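Long-range contacts in phosphoserine aminotransferase (Bacillus alcalophilus, PDB 1W23), which uses pyridoxal 5'-phosphate to transfer an amino group reversibly between glutamate and 3-phosphohydroxypyruvate, making phosphoserine for serine biosynthesis: residues 4-9 and 320-325; 17-22 and 244-249; 82-87 and 142-147; 96-101 and 116-121; 298-303 and 332-337. One frame throughout, in Å; residues are numbered along the deposited sequence. Where two conformers were deposited one is given.

Contact 1: residues 4-9 and 320-325; sequences VFNFNA and GFVGLN
F5 and F321 press together on the tightly packed side of this short parallel strand pair. CD1 of F5 stands over the centre of the F321 ring, 3.5 Å from F321 CZ, yet the planes are inclined by 31°, too steeply for a flat stack and too little for an edge-to-face pair. F7 reaches the same ring at its edge, with F7 CE1 in the ring plane and 3.7 Å from F321 CD2. F7 CB also rests against L324 CD2 at 3.7 Å. Helices 306-318 and 343-359 close round these residues, a setting that suits large apolar side chains.

The side of V4, N6 and V322 is looser. V4 CG1 and V322 CG2 keep 4.1 Å between them, and V322 CG1 lies 3.5 Å from N8 OD1, while N8 ND2 bonds to the carbonyl O of E38 of the second subunit. N6 has CG anti to its own N (chi1 -174°) and an untwisted amide, which brings OD1 within 3.0 Å of N8 N in an Asx turn. Beyond it the chains part, and a water joins A9 N to G323 O. G323 has a positive phi, and a CB there would collide with the carbonyl carbon of F7.

Backbone bonds F5 N to G320 O, V322 N to F5 O and F7 N to V322 O form the ladder. G320 itself ends helix 306-318 in a Schellman motif. A two-stranded parallel sheet thus joins the N-terminal segment to the C-terminal part of the chain, as in the small domain of fold-type I aminotransferases.

Contact 2: residues 17-22 and 244-249; sequences PALERA and IYMLRN
R21 lays its guanidinium flat on that of R248, the planes at 9° and the centres 3.9 Å apart, with R21 NH2 over the centre of the R248 group. R21 gets there with an extended chain, whereas R248 bends at chi2 and chi3, which turns NE and NH2 toward N249. The salt bridge of R21 NH1 with D252 probably eases the closeness of the two like charges, while R248 NH1 is held by a hydrogen bond to neutral Q52.

N249 holds R248 in place and lies against R21, on the face that meets R248, without a hydrogen bond to it. R248 NE and NH2 both grip N249 OD1 side-on, each at 3.0 Å, with the oxygen in the guanidinium plane. Across the amide, N249 ND2 donates to a lone pair of A18 O at 3.3 Å, which also takes the helical bond from A22 N. A leucine in place of N249 would probably leave the R248 NE and NH2 hydrogens without this acceptor and set the guanidinium freer to turn.

In the apolar half A18, A22 and the tip of L19 meet the long side chains of Y245 and M246. A22 CB touches M246 SD at 3.6 Å and meets Y245 at the ring edge, near CE2; M246 CE reaches L19 CD2 at 4.0 Å, the side chains at about a right angle. Y245 OH bonds to E25.

Segments 17-22 and 244-249, of helices 16-24 and 241-256, cross at 129°, with helix 44-61 packed against Y245 and R248, and M37 of the second subunit against M246.

Contact 3: residues 82-87 and 142-147; sequences MLPMNL and DAYLHI
Y144 turns its ring across to L83 because its CG sits between the backbone N and the carbonyl carbon (chi1 57°), while L83 swings CG anti to its own N (chi1 159°), which carries CD2 out from the helix to the ring. The two side chains come from opposite directions. L83 CD2 lies over one face of the Y144 ring in a CH-pi contact, 4.1 Å from the centroid and shifted toward the rim. L83 CD2 also lies 3.7 Å from CD2 of H146, the next inward-pointing strand residue; a single methyl thus touches both aromatic rings.

The tyrosine has further neighbours along the helix. L87 CB approaches Y144 CD1 at 4.0 Å, and P84 CB comes to 3.5 Å from Y144 OH, whose polar need is met by a hydrogen bond with Y96 OH. P84 has no N-H to give, and the helix kinks at this residue. Past the ring, A143 CB packs on L87 O at 3.4 Å; an alanine fits where the chain runs this close.

H146 NE2 bonds to Y191 OH, and its side chain is about 4 Å from that of the cofactor-binding D172. The 82-87 end of helix 75-87, which carries the cofactor-binding A76 and S77 near its start, runs nearly antiparallel to residues 144-147, with I170 of the adjacent strand 169-172 packing on L83, L87 and Y144, and strand 93-98 bonded along the other edge.

Contact 4: residues 96-101 and 116-121; sequences YVLTGS and THIAAS
L98 and I118 meet on one face of a parallel strand pair, the two strands of a beta-alpha-beta crossover in which helix 101-111 connects strand 93-98 to strand 115-121. L98 CB starts beside S121, 3.7 Å from S121 OG. Its CG, held anti to the carbonyl carbon (chi1 -61°), passes I118 CG2 at 4.2 Å. The extended chi2 then sends CD1 onto I118 CD1 at 3.7 Å, the side chains crossing at about a right angle. Two branched apolar side chains thus meet diagonally on this face, where I118 lies exposed on the outermost strand of the sheet within the chain. Y96 projects to the same face and packs on L107 and A110 of the connecting helix.

Turned to the other face, V97 touches two alanines. V97 CG2 is 4.1 Å from A119 CB, and V97 CG1 lies near A120 CB; small residues suit this place because L145 of the neighbouring strand 142-148 presses on V97 and A119 as well.

The backbone register changes at A119, where the strand turns a corner. Before it, Y96 N bonds to H117 O at 2.9 Å. At the corner A119 N donates to Y96 O, and beyond it L98 N donates to A120 O at 2.9 Å. Strand 93-98 then leads through G100, at the N-cap of helix 101-111, to the cofactor-binding W102. S121 OG bonds to K123 N, while S121 CA makes a CA-H...O contact with L98 O at 3.3 Å.

Contact 5: residues 298-303 and 332-337; sequences NVTFNL and GCRASI
V299 pairs with A335, and F301 with C333, in the antiparallel sheet of the C-terminal domain, between strands 298-302 and 333-336. These are the hydrogen-bonded pairs, each joined by two backbone bonds; N298-S336 and T300-R334 are non-hydrogen-bonded.

The sheet face that carries V299, F301, C333 and A335 packs against helices, M353 of helix 343-359 touching F301. With CG between the backbone N and the carbonyl carbon (chi1 59°), the F301 ring swings beneath C333, whose CB stands over its centre in a CH-pi contact, 3.7 Å from the centroid and 14° off the normal. C333 SG adds an oblique sulfur-aromatic contact. A thin residue such as cysteine lets the ring come this close.

The face of N298 looks toward the cofactor site. N298 ND2 donates to S336 OG at 2.9 Å, with the oxygen in its amide plane, and also bonds to Y338 OH, while OD1 accepts from N150, a residue of the cofactor pocket. An alanine in place of N298 would probably leave S336 OG without this donor and N150 without its acceptor. R334 CG runs alongside T300 CG2 at 4.0 Å, and R334 NH1 bonds to T152 O.

G332 gives room at the strand's start, where N302 OD1, which accepts a hydrogen bond from N309 ND2, lies 3.2 Å from G332 CA; at the other end V299 CG2 meets I337 CD1 at 3.7 Å.

In the fold
From the N terminus, contact 1 opens at residues 4-9 and, 310 residues later, closes at 320-325, joining the first strand to the C-terminal part. Nested within it, contact 2 ties helix 16-24 to helix 241-256, and both contacts touch the second subunit. Inside contact 2 lies contact 3, which closes a loop from helix 75-87 to strand 142-148; contact 4 is nested inside contact 3, and the two meet on neighbouring strands of the seven-stranded sheet. Contact 5 opens at 298, after contact 2 has closed, and crosses contact 1: its second strand, 333-336, follows 321-322 directly, and L324 O probably bonds R334 N.

Contact 1: residues 4-9 and 320-325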
# COMPACT_ATOMS: atom_id res chain seq x y z
N VAL A 4 -5.07 28.12 6.31
CA VAL A 4 -5.42 26.71 6.54
C VAL A 4 -4.54 26.14 7.64
O VAL A 4 -3.32 26.26 7.58
CB VAL A 4 -5.28 25.90 5.25
CG1 VAL A 4 -5.50 24.43 5.53
CG2 VAL A 4 -6.26 26.44 4.23
N PHE A 5 -5.14 25.51 8.63
CA PHE A 5 -4.41 24.88 9.75
C PHE A 5 -4.77 23.40 9.74
O PHE A 5 -5.93 23.03 9.98
CB PHE A 5 -4.79 25.54 11.07
CG PHE A 5 -4.67 27.05 11.03
CD1 PHE A 5 -5.79 27.86 10.97
CD2 PHE A 5 -3.41 27.63 11.07
CE1 PHE A 5 -5.72 29.22 10.94
CE2 PHE A 5 -3.32 29.02 11.04
CZ PHE A 5 -4.47 29.78 10.97
N ASN A 6 -3.80 22.54 9.47
CA ASN A 6 -4.05 21.12 9.24
C ASN A 6 -3.84 20.28 10.50
O ASN A 6 -2.72 19.87 10.83
CB ASN A 6 -3.18 20.61 8.12
CG ASN A 6 -3.51 19.16 7.74
OD1 ASN A 6 -4.39 18.57 8.35
ND2 ASN A 6 -2.76 18.64 6.77
N PHE A 7 -4.94 20.02 11.20
CA PHE A 7 -5.00 19.16 12.38
C PHE A 7 -5.59 17.79 12.07
O PHE A 7 -6.08 17.09 12.96
CB PHE A 7 -5.80 19.85 13.49
CG PHE A 7 -5.10 21.03 14.13
CD1 PHE A 7 -5.30 22.32 13.71
CD2 PHE A 7 -4.21 20.84 15.18
CE1 PHE A 7 -4.67 23.39 14.31
CE2 PHE A 7 -3.58 21.91 15.80
CZ PHE A 7 -3.80 23.18 15.35
N ASN A 8 -5.46 17.34 10.83
CA ASN A 8 -5.96 16.02 10.46
C ASN A 8 -5.28 14.91 11.26
O ASN A 8 -4.07 14.93 11.56
CB ASN A 8 -5.72 15.77 8.95
CG ASN A 8 -6.80 16.34 8.09
OD1 ASN A 8 -7.96 16.46 8.51
ND2 ASN A 8 -6.47 16.68 6.85
N ALA A 9 -6.10 13.88 11.59
CA ALA A 9 -5.70 12.79 12.47
C ALA A 9 -5.01 11.63 11.76
O ALA A 9 -4.53 10.74 12.44
CB ALA A 9 -6.92 12.27 13.23
N GLY A 320 -10.67 28.13 8.89
CA GLY A 320 -9.60 27.43 8.15
C GLY A 320 -8.99 26.29 8.86
O GLY A 320 -8.06 25.68 8.30
N PHE A 321 -9.51 25.90 10.03
CA PHE A 321 -9.00 24.73 10.75
C PHE A 321 -9.60 23.44 10.13
O PHE A 321 -10.81 23.35 9.91
CB PHE A 321 -9.37 24.78 12.24
CG PHE A 321 -8.68 25.92 12.94
CD1 PHE A 321 -9.14 27.21 12.91
CD2 PHE A 321 -7.50 25.67 13.66
CE1 PHE A 321 -8.47 28.23 13.53
CE2 PHE A 321 -6.81 26.70 14.25
CZ PHE A 321 -7.30 27.99 14.18
N VAL A 322 -8.73 22.47 9.88
CA VAL A 322 -9.12 21.19 9.25
C VAL A 322 -8.87 20.07 10.24
O VAL A 322 -7.79 19.97 10.83
CB VAL A 322 -8.27 20.98 7.95
CG1 VAL A 322 -8.59 19.65 7.33
CG2 VAL A 322 -8.55 22.10 6.97
N GLY A 323 -9.85 19.20 10.39
CA GLY A 323 -9.67 17.96 11.11
C GLY A 323 -9.98 17.91 12.58
O GLY A 323 -9.71 16.90 13.22
N LEU A 324 -10.52 19.00 13.14
CA LEU A 324 -10.71 19.05 14.60
C LEU A 324 -11.89 18.27 15.12
O LEU A 324 -11.99 18.09 16.34
CB LEU A 324 -10.86 20.51 15.03
CG LEU A 324 -9.64 21.37 14.95
CD1 LEU A 324 -9.97 22.82 15.35
CD2 LEU A 324 -8.51 20.89 15.83
N ASN A 325 -12.80 17.78 14.29
CA ASN A 325 -13.89 17.01 14.82
C ASN A 325 -13.38 15.73 15.46
O ASN A 325 -12.57 15.02 14.86
CB ASN A 325 -14.85 16.63 13.67
CG ASN A 325 -15.67 17.78 13.10
OD1 ASN A 325 -15.40 18.96 13.27
ND2 ASN A 325 -16.74 17.49 12.40
O HOH W 1 -8.98 14.58 11.56

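Contact 2: residues 17-22 and 244-249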
# COMPACT_ATOMS: atom_id res chain seq x y z
N PRO A 17 9.27 20.75 3.51
CA PRO A 17 10.47 20.46 2.69
C PRO A 17 10.42 19.09 2.05
O PRO A 17 10.98 18.91 0.95
CB PRO A 17 11.64 20.58 3.66
CG PRO A 17 11.10 21.30 4.81
CD PRO A 17 9.63 21.22 4.86
N ALA A 18 9.79 18.10 2.68
CA ALA A 18 9.72 16.75 2.09
C ALA A 18 8.85 16.77 0.82
O ALA A 18 9.12 16.07 -0.16
CB ALA A 18 9.21 15.76 3.11
N LEU A 19 7.75 17.53 0.89
CA LEU A 19 6.84 17.69 -0.24
C LEU A 19 7.48 18.53 -1.34
O LEU A 19 7.29 18.21 -2.53
CB LEU A 19 5.50 18.28 0.20
CG LEU A 19 4.57 17.30 0.95
CD1 LEU A 19 3.48 18.10 1.66
CD2 LEU A 19 3.97 16.30 -0.00
N GLU A 20 8.14 19.62 -1.00
CA GLU A 20 8.80 20.45 -2.00
C GLU A 20 9.88 19.69 -2.73
O GLU A 20 10.01 19.81 -3.94
CB GLU A 20 9.34 21.71 -1.35
CG GLU A 20 8.28 22.71 -0.90
CD GLU A 20 8.69 23.79 0.04
OE1 GLU A 20 9.65 23.57 0.80
OE2 GLU A 20 8.04 24.85 0.11
N ARG A 21 10.65 18.88 -2.00
CA ARG A 21 11.65 18.00 -2.61
C ARG A 21 11.00 17.03 -3.59
O ARG A 21 11.44 16.87 -4.71
CB ARG A 21 12.41 17.27 -1.49
CG ARG A 21 13.46 16.29 -1.92
CD ARG A 21 14.14 15.68 -0.70
NE ARG A 21 15.20 14.77 -1.08
CZ ARG A 21 15.86 14.02 -0.18
NH1 ARG A 21 15.53 14.06 1.13
NH2 ARG A 21 16.86 13.24 -0.59
N ALA A 22 9.92 16.39 -3.12
CA ALA A 22 9.23 15.43 -3.99
C ALA A 22 8.69 16.12 -5.25
O ALA A 22 8.74 15.56 -6.36
CB ALA A 22 8.09 14.79 -3.21
N ILE A 244 7.49 4.75 0.35
CA ILE A 244 8.79 4.58 1.02
C ILE A 244 9.72 5.73 0.70
O ILE A 244 10.47 6.21 1.58
CB ILE A 244 9.37 3.19 0.67
CG1 ILE A 244 8.52 2.09 1.31
CG2 ILE A 244 10.83 3.09 1.09
CD1 ILE A 244 8.69 0.70 0.72
N TYR A 245 9.70 6.23 -0.53
CA TYR A 245 10.48 7.43 -0.88
C TYR A 245 10.02 8.61 -0.06
O TYR A 245 10.86 9.37 0.49
CB TYR A 245 10.26 7.67 -2.41
CG TYR A 245 10.59 9.07 -2.82
CD1 TYR A 245 11.89 9.48 -3.09
CD2 TYR A 245 9.60 10.04 -2.95
CE1 TYR A 245 12.17 10.78 -3.47
CE2 TYR A 245 9.88 11.33 -3.29
CZ TYR A 245 11.19 11.70 -3.56
OH TYR A 245 11.42 13.02 -3.89
N MET A 246 8.71 8.83 0.11
CA MET A 246 8.25 9.96 0.93
C MET A 246 8.65 9.77 2.38
O MET A 246 9.02 10.76 3.05
CB MET A 246 6.74 10.14 0.79
CG MET A 246 6.32 10.74 -0.52
SD MET A 246 6.94 12.37 -0.85
CE MET A 246 6.47 13.29 0.58
N LEU A 247 8.57 8.55 2.92
CA LEU A 247 9.04 8.24 4.24
C LEU A 247 10.53 8.63 4.38
O LEU A 247 10.91 9.29 5.36
CB LEU A 247 8.84 6.74 4.51
CG LEU A 247 9.52 6.15 5.76
CD1 LEU A 247 9.04 6.67 7.03
CD2 LEU A 247 9.42 4.62 5.67
N ARG A 248 11.37 8.26 3.41
CA ARG A 248 12.75 8.67 3.43
C ARG A 248 12.84 10.18 3.55
O ARG A 248 13.62 10.71 4.37
CB ARG A 248 13.44 8.10 2.17
CG ARG A 248 14.98 8.22 2.15
CD ARG A 248 15.56 9.63 1.93
NE ARG A 248 15.00 10.26 0.71
CZ ARG A 248 15.53 10.12 -0.47
NH1 ARG A 248 16.67 9.45 -0.68
NH2 ARG A 248 14.91 10.68 -1.54
N ASN A 249 12.12 10.91 2.69
CA ASN A 249 12.18 12.38 2.74
C ASN A 249 11.76 12.92 4.09
O ASN A 249 12.41 13.89 4.59
CB ASN A 249 11.30 12.98 1.65
CG ASN A 249 11.82 12.83 0.25
OD1 ASN A 249 12.84 12.16 -0.01
ND2 ASN A 249 11.15 13.54 -0.67
O HOH W 2 13.36 15.54 2.54
O HOH W 3 9.54 12.85 -6.27

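Contact 3: residues 82-87 and 142-147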
# COMPACT_ATOMS: atom_id res chain seq x y z
N MET A 82 -1.54 -10.15 11.43
CA MET A 82 -0.28 -10.78 11.11
C MET A 82 0.49 -11.14 12.36
O MET A 82 1.12 -12.19 12.43
CB MET A 82 0.47 -9.87 10.13
CG MET A 82 1.64 -10.51 9.46
SD MET A 82 2.33 -9.42 8.22
CE MET A 82 3.84 -10.22 7.75
N LEU A 83 0.43 -10.30 13.39
CA LEU A 83 1.16 -10.58 14.64
C LEU A 83 0.71 -11.89 15.27
O LEU A 83 1.52 -12.82 15.44
CB LEU A 83 1.06 -9.37 15.58
CG LEU A 83 1.33 -9.71 17.11
CD1 LEU A 83 2.78 -10.00 17.30
CD2 LEU A 83 0.82 -8.62 18.03
N PRO A 84 -0.59 -12.08 15.60
CA PRO A 84 -0.98 -13.39 16.18
C PRO A 84 -0.82 -14.53 15.20
O PRO A 84 -0.52 -15.65 15.60
CB PRO A 84 -2.42 -13.14 16.63
CG PRO A 84 -2.90 -11.96 15.80
CD PRO A 84 -1.68 -11.11 15.70
N MET A 85 -0.99 -14.29 13.90
CA MET A 85 -0.77 -15.40 12.94
C MET A 85 0.64 -15.97 13.04
O MET A 85 0.87 -17.14 12.85
CB MET A 85 -0.83 -14.97 11.47
CG MET A 85 -2.24 -14.87 10.98
SD MET A 85 -2.22 -14.39 9.26
CE MET A 85 -3.98 -14.33 8.94
N ASN A 86 1.62 -15.13 13.36
CA ASN A 86 2.99 -15.55 13.47
C ASN A 86 3.39 -15.98 14.85
O ASN A 86 4.22 -16.89 14.95
CB ASN A 86 3.94 -14.45 12.95
CG ASN A 86 3.97 -14.34 11.44
OD1 ASN A 86 4.91 -14.81 10.79
ND2 ASN A 86 2.92 -13.75 10.84
N LEU A 87 2.88 -15.38 15.91
CA LEU A 87 3.37 -15.65 17.26
C LEU A 87 2.36 -16.34 18.17
O LEU A 87 2.76 -16.90 19.21
CB LEU A 87 3.82 -14.32 17.93
CG LEU A 87 5.14 -13.70 17.51
CD1 LEU A 87 5.39 -12.48 18.41
CD2 LEU A 87 6.29 -14.72 17.53
N ASP A 142 2.05 -16.57 28.08
CA ASP A 142 1.87 -15.47 27.13
C ASP A 142 2.78 -15.65 25.93
O ASP A 142 4.00 -15.85 26.05
CB ASP A 142 2.15 -14.12 27.77
CG ASP A 142 1.09 -13.63 28.72
OD1 ASP A 142 -0.08 -14.07 28.65
OD2 ASP A 142 1.43 -12.74 29.56
N ALA A 143 2.21 -15.52 24.72
CA ALA A 143 3.00 -15.43 23.49
C ALA A 143 3.67 -14.06 23.39
O ALA A 143 4.77 -13.90 22.80
CB ALA A 143 2.13 -15.68 22.27
N TYR A 144 3.04 -13.03 23.92
CA TYR A 144 3.46 -11.64 23.87
C TYR A 144 2.55 -10.86 24.77
O TYR A 144 1.46 -11.31 25.15
CB TYR A 144 3.41 -11.13 22.44
CG TYR A 144 2.10 -11.23 21.71
CD1 TYR A 144 1.90 -12.29 20.80
CD2 TYR A 144 1.05 -10.34 21.91
CE1 TYR A 144 0.71 -12.43 20.12
CE2 TYR A 144 -0.14 -10.49 21.25
CZ TYR A 144 -0.32 -11.51 20.35
OH TYR A 144 -1.50 -11.68 19.66
N LEU A 145 2.97 -9.62 25.07
CA LEU A 145 2.14 -8.60 25.71
C LEU A 145 2.05 -7.44 24.75
O LEU A 145 3.11 -6.91 24.37
CB LEU A 145 2.74 -8.13 27.03
CG LEU A 145 1.89 -7.09 27.78
CD1 LEU A 145 0.59 -7.70 28.26
CD2 LEU A 145 2.71 -6.50 28.91
N HIS A 146 0.84 -7.08 24.33
CA HIS A 146 0.62 -6.03 23.33
C HIS A 146 0.07 -4.79 23.97
O HIS A 146 -0.90 -4.86 24.75
CB HIS A 146 -0.36 -6.57 22.26
CG HIS A 146 -0.63 -5.59 21.15
ND1 HIS A 146 -1.49 -4.47 21.28
CD2 HIS A 146 -0.20 -5.59 19.87
CE1 HIS A 146 -1.53 -3.85 20.09
NE2 HIS A 146 -0.74 -4.50 19.23
N ILE A 147 0.67 -3.63 23.63
CA ILE A 147 0.23 -2.33 24.08
C ILE A 147 0.03 -1.43 22.87
O ILE A 147 0.53 -1.67 21.77
CB ILE A 147 1.25 -1.69 25.05
CG1 ILE A 147 2.57 -1.31 24.38
CG2 ILE A 147 1.47 -2.59 26.28
CD1 ILE A 147 3.52 -0.54 25.26

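Contact 4: residues 96-101 and 116-121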
# COMPACT_ATOMS: atom_id res chain seq x y z
N TYR A 96 -3.19 -8.59 26.07
CA TYR A 96 -3.38 -7.20 25.59
C TYR A 96 -3.63 -6.28 26.76
O TYR A 96 -4.39 -6.59 27.68
CB TYR A 96 -4.65 -7.14 24.64
CG TYR A 96 -4.25 -7.71 23.27
CD1 TYR A 96 -4.14 -9.08 23.11
CD2 TYR A 96 -3.93 -6.91 22.19
CE1 TYR A 96 -3.77 -9.64 21.90
CE2 TYR A 96 -3.50 -7.44 20.95
CZ TYR A 96 -3.44 -8.80 20.81
OH TYR A 96 -2.98 -9.39 19.65
N VAL A 97 -3.06 -5.07 26.68
CA VAL A 97 -3.39 -3.98 27.57
C VAL A 97 -4.33 -3.05 26.80
O VAL A 97 -3.96 -2.52 25.74
CB VAL A 97 -2.17 -3.21 28.07
CG1 VAL A 97 -2.56 -2.07 29.03
CG2 VAL A 97 -1.15 -4.12 28.75
N LEU A 98 -5.54 -2.86 27.31
CA LEU A 98 -6.53 -2.05 26.63
C LEU A 98 -6.50 -0.59 27.12
O LEU A 98 -6.82 -0.33 28.29
CB LEU A 98 -7.93 -2.59 26.82
CG LEU A 98 -8.17 -4.03 26.27
CD1 LEU A 98 -9.63 -4.44 26.48
CD2 LEU A 98 -7.79 -4.12 24.79
N THR A 99 -6.09 0.33 26.23
CA THR A 99 -6.05 1.74 26.55
C THR A 99 -6.82 2.59 25.56
O THR A 99 -6.79 3.83 25.64
CB THR A 99 -4.62 2.27 26.74
OG1 THR A 99 -3.77 1.79 25.65
CG2 THR A 99 -3.99 1.76 28.03
N GLY A 100 -7.54 1.99 24.62
CA GLY A 100 -8.43 2.71 23.73
C GLY A 100 -9.04 1.78 22.71
O GLY A 100 -8.97 0.55 22.82
N SER A 101 -9.68 2.37 21.72
CA SER A 101 -10.36 1.63 20.67
C SER A 101 -9.38 0.87 19.80
O SER A 101 -9.64 -0.28 19.40
CB SER A 101 -11.20 2.67 19.79
OG SER A 101 -11.62 2.02 18.60
N THR A 116 -6.71 -15.41 24.13
CA THR A 116 -6.37 -14.05 24.46
C THR A 116 -6.64 -13.79 25.95
O THR A 116 -7.29 -14.55 26.67
CB THR A 116 -7.09 -13.03 23.59
OG1 THR A 116 -8.50 -13.16 23.78
CG2 THR A 116 -6.80 -13.20 22.14
N HIS A 117 -6.13 -12.65 26.41
CA HIS A 117 -6.27 -12.23 27.78
C HIS A 117 -6.13 -10.69 27.80
O HIS A 117 -5.46 -10.14 26.94
CB HIS A 117 -5.22 -12.89 28.64
CG HIS A 117 -5.26 -12.65 30.10
ND1 HIS A 117 -4.58 -11.65 30.76
CD2 HIS A 117 -5.96 -13.36 31.04
CE1 HIS A 117 -4.84 -11.72 32.05
NE2 HIS A 117 -5.66 -12.73 32.25
N ILE A 118 -6.73 -10.11 28.83
CA ILE A 118 -6.65 -8.67 29.08
C ILE A 118 -5.81 -8.48 30.32
O ILE A 118 -6.22 -8.74 31.46
CB ILE A 118 -8.04 -8.03 29.22
CG1 ILE A 118 -8.79 -8.16 27.88
CG2 ILE A 118 -7.93 -6.55 29.58
CD1 ILE A 118 -10.25 -7.79 27.98
N ALA A 119 -4.57 -8.03 30.12
CA ALA A 119 -3.63 -7.85 31.21
C ALA A 119 -4.06 -6.69 32.13
O ALA A 119 -3.82 -6.73 33.34
CB ALA A 119 -2.25 -7.57 30.68
N ALA A 120 -4.63 -5.65 31.54
CA ALA A 120 -5.04 -4.45 32.27
C ALA A 120 -5.90 -3.64 31.28
O ALA A 120 -5.78 -3.81 30.05
CB ALA A 120 -3.89 -3.67 32.79
N SER A 121 -6.75 -2.76 31.82
CA SER A 121 -7.69 -2.04 31.02
C SER A 121 -8.22 -0.83 31.75
O SER A 121 -8.48 -0.91 32.95
CB SER A 121 -8.89 -2.93 30.68
OG SER A 121 -9.84 -2.21 29.92

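Contact 5: residues 298-303 and 332-337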
# COMPACT_ATOMS: atom_id res chain seq x y z
N ASN A 298 -2.29 13.71 20.22
CA ASN A 298 -3.71 13.92 19.98
C ASN A 298 -4.34 14.51 21.23
O ASN A 298 -4.36 13.87 22.25
CB ASN A 298 -4.44 12.62 19.60
CG ASN A 298 -3.79 11.90 18.44
OD1 ASN A 298 -2.99 10.97 18.68
ND2 ASN A 298 -4.14 12.22 17.20
N VAL A 299 -4.83 15.76 21.13
CA VAL A 299 -5.41 16.46 22.27
C VAL A 299 -6.92 16.41 22.15
O VAL A 299 -7.52 17.01 21.24
CB VAL A 299 -4.92 17.92 22.34
CG1 VAL A 299 -5.55 18.60 23.54
CG2 VAL A 299 -3.40 18.02 22.37
N THR A 300 -7.55 15.69 23.07
CA THR A 300 -9.00 15.45 23.01
C THR A 300 -9.72 16.29 24.06
O THR A 300 -9.31 16.35 25.25
CB THR A 300 -9.29 13.95 23.17
OG1 THR A 300 -8.65 13.50 24.36
CG2 THR A 300 -8.81 13.17 21.96
N PHE A 301 -10.83 16.95 23.67
CA PHE A 301 -11.51 17.81 24.62
C PHE A 301 -12.96 18.03 24.15
O PHE A 301 -13.31 17.81 23.01
CB PHE A 301 -10.82 19.15 24.82
CG PHE A 301 -10.65 20.00 23.58
CD1 PHE A 301 -11.57 21.03 23.31
CD2 PHE A 301 -9.62 19.81 22.68
CE1 PHE A 301 -11.45 21.83 22.19
CE2 PHE A 301 -9.49 20.66 21.57
CZ PHE A 301 -10.41 21.65 21.35
N ASN A 302 -13.77 18.49 25.11
CA ASN A 302 -15.18 18.86 24.88
C ASN A 302 -15.43 20.23 25.48
O ASN A 302 -14.78 20.62 26.45
CB ASN A 302 -16.15 17.85 25.54
CG ASN A 302 -16.28 16.57 24.80
OD1 ASN A 302 -17.16 16.48 23.91
ND2 ASN A 302 -15.46 15.57 25.12
N LEU A 303 -16.45 20.91 24.98
CA LEU A 303 -17.03 22.08 25.60
C LEU A 303 -18.11 21.61 26.57
O LEU A 303 -18.31 20.41 26.78
CB LEU A 303 -17.51 23.07 24.53
CG LEU A 303 -16.40 23.84 23.81
CD1 LEU A 303 -15.59 22.99 22.82
CD2 LEU A 303 -17.00 25.06 23.09
N GLY A 332 -16.91 15.13 20.52
CA GLY A 332 -16.07 16.19 20.96
C GLY A 332 -15.09 16.65 19.89
O GLY A 332 -15.40 16.67 18.69
N CYS A 333 -13.90 17.07 20.34
CA CYS A 333 -12.90 17.70 19.52
C CYS A 333 -11.58 16.94 19.65
O CYS A 333 -11.30 16.37 20.73
CB CYS A 333 -12.66 19.16 19.94
SG CYS A 333 -14.19 20.12 20.03
N ARG A 334 -10.76 16.95 18.63
CA ARG A 334 -9.45 16.31 18.67
C ARG A 334 -8.51 17.13 17.82
O ARG A 334 -8.67 17.24 16.63
CB ARG A 334 -9.50 14.88 18.14
CG ARG A 334 -8.14 14.20 18.14
CD ARG A 334 -8.22 12.71 17.83
NE ARG A 334 -8.88 12.45 16.54
CZ ARG A 334 -8.93 11.25 15.99
NH1 ARG A 334 -8.36 10.21 16.55
NH2 ARG A 334 -9.59 11.12 14.81
N ALA A 335 -7.49 17.73 18.49
CA ALA A 335 -6.44 18.47 17.79
C ALA A 335 -5.24 17.51 17.64
O ALA A 335 -4.56 17.21 18.64
CB ALA A 335 -6.02 19.72 18.56
N SER A 336 -5.00 17.01 16.43
CA SER A 336 -3.86 16.13 16.17
C SER A 336 -2.67 17.00 15.82
O SER A 336 -2.73 17.85 14.94
CB SER A 336 -4.19 15.13 15.09
OG SER A 336 -5.26 14.27 15.48
N ILE A 337 -1.59 16.82 16.61
CA ILE A 337 -0.41 17.66 16.63
C ILE A 337 0.86 16.82 16.48
O ILE A 337 1.81 16.89 17.23
CB ILE A 337 -0.40 18.56 17.90
CG1 ILE A 337 -0.60 17.78 19.19
CG2 ILE A 337 -1.43 19.66 17.74
CD1 ILE A 337 -0.33 18.63 20.44